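Local coordinates for protein putative transcriptional regulator MarR (Geobacillus stearothermophilus, PDB 2RDP) that probably binds DNA as a dimer through winged-helix domains and regulates transcription, as other members of the MarR family do, at residues Gly55-Thr58 against Val59-Ser63; Glu112-Glu115 against Lys116-Asp120; Ser129-Glu132 against Ile133-Phe136. One frame throughout, in Å; residues are numbered along the deposited sequence.

Contact 1. Residues Gly55-Thr58 against Val59-Ser63; sequences GDLT and VGELS
A capping box between Thr58 and Glu61 starts helix 59-66, the first helix of the helix-turn-helix in this winged-helix domain. Thr58 is the N-cap: its OG1 accepts from Glu61 N at 3.0 Å. With chi1 at 67°, OG1 sits between the backbone N and the carbonyl carbon, which brings it over the first turn of the helix. The return bond runs from Thr58 N to Glu61 OE2, 3.0 Å long with an N-H...O angle of 165°; the donor reaches OE2 on its anti side, 21° out of the carboxylate plane. Thr58 O takes Leu62 N at 2.9 Å, the first i to i+4 bond of the helix. A bridging water donates to Asp56 O and, at a distance that is short in the model, to Glu61 OE2, which thus appears to receive a second donor.

In the winged helix the same loop lies against the wing strand 98-102, where Leu57 pairs by its backbone with Ile100 and Asp56 forms a salt bridge with Arg101. On the buried side Leu57 CD1 meets Leu62 CD1 at 3.8 Å, the two side chains crossing at about a right angle, and Leu51 and Trp50 of helix 42-54 extend this apolar patch.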
# COMPACT_ATOMS: atom_id res chain seq x y z
N GLY A 55 6.63 11.76 -17.69
CA GLY A 55 7.75 12.44 -18.37
C GLY A 55 8.68 13.15 -17.39
O GLY A 55 8.60 12.90 -16.19
N ASP A 56 9.53 14.05 -17.88
CA ASP A 56 10.45 14.82 -17.02
C ASP A 56 9.72 15.55 -15.89
O ASP A 56 8.70 16.17 -16.14
CB ASP A 56 11.25 15.83 -17.84
CG ASP A 56 12.14 15.19 -18.91
OD1 ASP A 56 12.83 15.97 -19.64
OD2 ASP A 56 12.16 13.92 -19.03
N LEU A 57 10.21 15.44 -14.66
CA LEU A 57 9.60 16.10 -13.49
C LEU A 57 10.66 16.85 -12.72
O LEU A 57 11.78 16.38 -12.63
CB LEU A 57 8.96 15.08 -12.53
CG LEU A 57 7.77 14.24 -13.01
CD1 LEU A 57 7.37 13.30 -11.91
CD2 LEU A 57 6.57 15.10 -13.43
N THR A 58 10.32 18.01 -12.18
CA THR A 58 11.23 18.66 -11.24
C THR A 58 11.19 17.88 -9.94
O THR A 58 10.32 17.05 -9.74
CB THR A 58 10.85 20.14 -11.00
OG1 THR A 58 9.60 20.20 -10.30
CG2 THR A 58 10.71 20.92 -12.32
N VAL A 59 12.13 18.12 -9.04
CA VAL A 59 12.14 17.46 -7.74
C VAL A 59 10.90 17.92 -6.95
O VAL A 59 10.30 17.15 -6.22
CB VAL A 59 13.45 17.78 -6.93
CG1 VAL A 59 13.35 17.28 -5.52
CG2 VAL A 59 14.69 17.17 -7.59
N GLY A 60 10.53 19.18 -7.09
CA GLY A 60 9.31 19.65 -6.49
C GLY A 60 8.08 18.89 -6.99
O GLY A 60 7.24 18.50 -6.21
N GLU A 61 7.97 18.67 -8.30
CA GLU A 61 6.84 17.95 -8.85
C GLU A 61 6.85 16.50 -8.42
O GLU A 61 5.81 15.92 -8.08
CB GLU A 61 6.85 18.00 -10.37
CG GLU A 61 6.85 19.40 -10.88
CD GLU A 61 6.78 19.47 -12.38
OE1 GLU A 61 5.88 20.19 -12.86
OE2 GLU A 61 7.61 18.83 -13.07
N LEU A 62 8.03 15.91 -8.41
CA LEU A 62 8.16 14.51 -8.05
C LEU A 62 7.79 14.31 -6.59
O LEU A 62 7.06 13.40 -6.24
CB LEU A 62 9.61 14.02 -8.34
CG LEU A 62 9.92 12.53 -8.08
CD1 LEU A 62 8.95 11.63 -8.86
CD2 LEU A 62 11.34 12.19 -8.48
N SER A 63 8.28 15.20 -5.74
CA SER A 63 8.01 15.05 -4.32
C SER A 63 6.52 15.24 -4.00
O SER A 63 6.01 14.58 -3.11
CB SER A 63 8.89 16.02 -3.50
OG SER A 63 8.44 17.32 -3.74
O HOH W 1 8.11 18.81 -15.57

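Contact 2. Residues Glu112-Glu115 against Lys116-Asp120; sequences EVIE and KRQRD
Val113 O accepts Arg117 N at 2.9 Å, and the CG of Arg117 also rests 3.4 Å from Val113 O. This is one of four successive i to i+4 bonds that cross from 112-115 to 116-120 in the middle of helix 104-124, the helix that follows the wing in the MarR fold. Arg117 then turns away from its own helix: a bend at chi3 (65°) leads the guanidinium toward Glu17 of the second subunit, with which NE forms a salt bridge. On the inner side Val113 packs on Ile34 and Leu35 of helix 10-35 and on Phe45 of helix 42-54.

Gln118 runs back along the helix over the preceding turn. Its CG lies anti to the carbonyl carbon (chi1 -77°), which places CG 3.3 Å from Ile114 O, while NE2 meets Ile114 CG2 at 3.6 Å. With an alanine here the amide is gone, which would probably leave Ile114 CG2 without its NE2 neighbour and weaken the packing on Ala14 of the second subunit.

Glu115 and Arg119 approach without forming a salt bridge: Glu115 OE2 and Arg119 NE are 4.4 Å apart, and the carboxylate and guanidinium planes are turned 71° from each other. Their closest side-chain approach is aliphatic to polar, Glu115 CG standing at the guanidinium edge, 3.6 Å from Arg119 NH2.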
# COMPACT_ATOMS: atom_id res chain seq x y z
N GLU A 112 10.35 -3.71 -16.87
CA GLU A 112 10.49 -5.10 -16.52
C GLU A 112 9.78 -5.42 -15.22
O GLU A 112 9.16 -6.46 -15.10
CB GLU A 112 11.97 -5.42 -16.42
CG GLU A 112 12.26 -6.88 -16.43
CD GLU A 112 13.72 -7.20 -16.66
OE1 GLU A 112 14.56 -6.26 -16.81
OE2 GLU A 112 14.00 -8.41 -16.68
N VAL A 113 9.85 -4.52 -14.23
CA VAL A 113 9.17 -4.75 -12.95
C VAL A 113 7.65 -4.71 -13.16
O VAL A 113 6.94 -5.57 -12.68
CB VAL A 113 9.61 -3.73 -11.85
CG1 VAL A 113 8.72 -3.86 -10.59
CG2 VAL A 113 11.08 -3.90 -11.51
N ILE A 114 7.18 -3.73 -13.91
CA ILE A 114 5.76 -3.63 -14.22
C ILE A 114 5.20 -4.84 -14.97
O ILE A 114 4.11 -5.30 -14.68
CB ILE A 114 5.45 -2.30 -14.94
CG1 ILE A 114 5.41 -1.17 -13.89
CG2 ILE A 114 4.11 -2.41 -15.68
CD1 ILE A 114 5.42 0.21 -14.50
N GLU A 115 5.97 -5.38 -15.90
CA GLU A 115 5.57 -6.57 -16.66
C GLU A 115 5.45 -7.81 -15.74
O GLU A 115 4.51 -8.60 -15.87
CB GLU A 115 6.56 -6.80 -17.78
CG GLU A 115 6.35 -8.13 -18.50
CD GLU A 115 7.08 -8.15 -19.85
OE1 GLU A 115 7.92 -7.23 -20.10
OE2 GLU A 115 6.80 -9.08 -20.66
N LYS A 116 6.37 -7.93 -14.80
CA LYS A 116 6.35 -8.97 -13.80
C LYS A 116 5.15 -8.80 -12.85
O LYS A 116 4.54 -9.79 -12.45
CB LYS A 116 7.71 -8.98 -13.08
CG LYS A 116 7.86 -10.00 -11.97
CD LYS A 116 8.09 -11.44 -12.44
CE LYS A 116 7.45 -12.48 -11.47
NZ LYS A 116 5.94 -12.61 -11.62
N ARG A 117 4.80 -7.55 -12.52
CA ARG A 117 3.61 -7.19 -11.71
C ARG A 117 2.32 -7.56 -12.42
O ARG A 117 1.36 -8.05 -11.81
CB ARG A 117 3.60 -5.70 -11.35
CG ARG A 117 4.60 -5.29 -10.26
CD ARG A 117 4.55 -3.77 -9.94
NE ARG A 117 3.25 -3.43 -9.37
CZ ARG A 117 2.99 -3.29 -8.07
NH1 ARG A 117 3.96 -3.44 -7.16
NH2 ARG A 117 1.76 -3.01 -7.69
N GLN A 118 2.32 -7.33 -13.73
CA GLN A 118 1.21 -7.72 -14.60
C GLN A 118 1.03 -9.23 -14.71
O GLN A 118 -0.08 -9.71 -14.62
CB GLN A 118 1.43 -7.14 -16.00
CG GLN A 118 1.11 -5.67 -16.11
CD GLN A 118 1.63 -5.12 -17.40
OE1 GLN A 118 2.26 -5.83 -18.16
NE2 GLN A 118 1.41 -3.85 -17.64
N ARG A 119 2.12 -9.97 -14.93
CA ARG A 119 2.09 -11.43 -14.93
C ARG A 119 1.60 -11.98 -13.59
O ARG A 119 0.75 -12.85 -13.58
CB ARG A 119 3.45 -12.02 -15.30
CG ARG A 119 3.63 -12.10 -16.78
CD ARG A 119 4.92 -12.78 -17.21
NE ARG A 119 5.98 -11.79 -17.33
CZ ARG A 119 7.11 -11.80 -16.62
NH1 ARG A 119 7.36 -12.80 -15.76
NH2 ARG A 119 8.00 -10.82 -16.79
N ASP A 120 2.10 -11.43 -12.48
CA ASP A 120 1.70 -11.83 -11.14
C ASP A 120 0.19 -11.67 -10.90
O ASP A 120 -0.47 -12.58 -10.38
CB ASP A 120 2.51 -11.03 -10.10
CG ASP A 120 2.22 -11.46 -8.64
OD1 ASP A 120 2.46 -12.63 -8.27
OD2 ASP A 120 1.78 -10.61 -7.84

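Contact 3. Residues Ser129-Glu132 against Ile133-Phe136; sequences SDEE and IVVF
Ser129 O receives Ile133 N in a bond of 3.0 Å that opens helix 130-147. Ser129 itself is the N-cap and, with Glu132, completes a capping box. Its OG, held between the backbone N and the carbonyl carbon at a chi1 of 67°, accepts Glu132 N at 3.2 Å. In return Ser129 N donates to Glu132 OE1 at 3.1 Å, using the anti lone pair of that oxygen. The N-H of Glu132, in the first turn, and that of the cap residue Ser129 thus each have a side-chain acceptor, and the Glu132 carboxylate is held back over the start of the helix.

Asp130 contributes chiefly through its carbonyl, which takes Val134 N at 3.3 Å, a rather long bond; Val134 CG2 lies beside the same oxygen.

At Glu131 the backbone O accepts Val135 N at 3.2 Å. The side chain bends at chi2 (39°) and swings along the helix, so that OE2 meets two valine methyls, Val134 CG1 at 3.5 Å and Val135 CG2 at 3.7 Å. Glu131 crosses Val135 at about a right angle but Val134 more obliquely, and these approaches are van der Waals contacts between a charged oxygen and methyl groups.

Glu132 adds its carbonyl to the series as acceptor for Phe136 N, although the place of that oxygen is less sure. Beyond the turn, the ring of Phe136 meets that of Phe128 just ahead of the helix. The side of the turn that carries Ile133, Val135 and Phe136 faces the second subunit: Ile133 packs on Thr12 of that subunit's helix 10-35, while Val135 meets its counterpart Val135, and Phe136 meets Cys139, both on the partner's helix 130-147.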
# COMPACT_ATOMS: atom_id res chain seq x y z
N SER A 129 -14.04 -15.05 -13.96
CA SER A 129 -14.63 -15.21 -15.28
C SER A 129 -14.50 -13.92 -16.10
O SER A 129 -14.30 -12.86 -15.54
CB SER A 129 -16.11 -15.59 -15.14
OG SER A 129 -16.88 -14.53 -14.59
N ASP A 130 -14.66 -13.99 -17.42
CA ASP A 130 -14.73 -12.81 -18.28
C ASP A 130 -15.61 -11.71 -17.68
O ASP A 130 -15.19 -10.56 -17.61
CB ASP A 130 -15.31 -13.16 -19.65
CG ASP A 130 -14.37 -14.01 -20.49
OD1 ASP A 130 -13.23 -14.27 -20.05
OD2 ASP A 130 -14.77 -14.38 -21.60
N GLU A 131 -16.83 -12.07 -17.26
CA GLU A 131 -17.76 -11.10 -16.68
C GLU A 131 -17.28 -10.50 -15.37
O GLU A 131 -17.44 -9.30 -15.18
CB GLU A 131 -19.19 -11.65 -16.54
CG GLU A 131 -20.32 -10.53 -16.56
CD GLU A 131 -20.06 -9.34 -17.59
OE1 GLU A 131 -20.43 -9.45 -18.83
OE2 GLU A 131 -19.49 -8.28 -17.14
N GLU A 132 -16.69 -11.30 -14.48
CA GLU A 132 -16.21 -10.75 -13.21
C GLU A 132 -15.03 -9.81 -13.40
O GLU A 132 -14.86 -8.87 -12.61
CB GLU A 132 -15.83 -11.85 -12.21
CG GLU A 132 -16.93 -12.85 -11.99
CD GLU A 132 -16.54 -13.97 -11.07
OE1 GLU A 132 -15.63 -14.77 -11.36
OE2 GLU A 132 -17.20 -14.08 -10.02
N ILE A 133 -14.22 -10.05 -14.42
CA ILE A 133 -13.07 -9.17 -14.69
C ILE A 133 -13.52 -7.78 -15.14
O ILE A 133 -13.01 -6.77 -14.72
CB ILE A 133 -12.05 -9.83 -15.68
CG1 ILE A 133 -11.00 -10.58 -14.86
CG2 ILE A 133 -11.32 -8.75 -16.56
CD1 ILE A 133 -10.52 -11.87 -15.54
N VAL A 134 -14.52 -7.77 -16.00
CA VAL A 134 -15.03 -6.56 -16.57
C VAL A 134 -15.75 -5.68 -15.49
O VAL A 134 -15.56 -4.45 -15.43
CB VAL A 134 -15.87 -6.94 -17.83
CG1 VAL A 134 -17.02 -6.02 -18.10
CG2 VAL A 134 -14.96 -7.03 -19.02
N VAL A 135 -16.54 -6.33 -14.62
CA VAL A 135 -17.21 -5.70 -13.47
C VAL A 135 -16.18 -5.17 -12.47
O VAL A 135 -16.25 -4.01 -12.02
CB VAL A 135 -18.21 -6.68 -12.81
CG1 VAL A 135 -18.64 -6.21 -11.45
CG2 VAL A 135 -19.42 -6.89 -13.74
N PHE A 136 -15.24 -6.05 -12.13
CA PHE A 136 -14.16 -5.72 -11.25
C PHE A 136 -13.41 -4.45 -11.71
O PHE A 136 -13.23 -3.51 -10.94
CB PHE A 136 -13.25 -6.94 -11.16
CG PHE A 136 -12.10 -6.78 -10.26
CD1 PHE A 136 -12.28 -6.64 -8.89
CD2 PHE A 136 -10.78 -6.76 -10.78
CE1 PHE A 136 -11.20 -6.49 -8.03
CE2 PHE A 136 -9.67 -6.59 -9.93
CZ PHE A 136 -9.89 -6.47 -8.55

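The three contacts follow one another along the chain without overlap: contact 1 starts helix 59-66, contact 2 lies within helix 104-124, and contact 3 opens helix 130-147, the next helix after it. Contact 1 belongs to the winged-helix part and lies on the opposite side of the chain's centre from the other two, with centres about 24 Å from contact 2 and 36 Å from contact 3. Contacts 2 and 3 are about 21 Å apart between centres, and both touch the second subunit, whereas contact 1 does not. This separation is consistent with a MarR dimer in which long helices join the subunits and the winged helix is left to meet DNA.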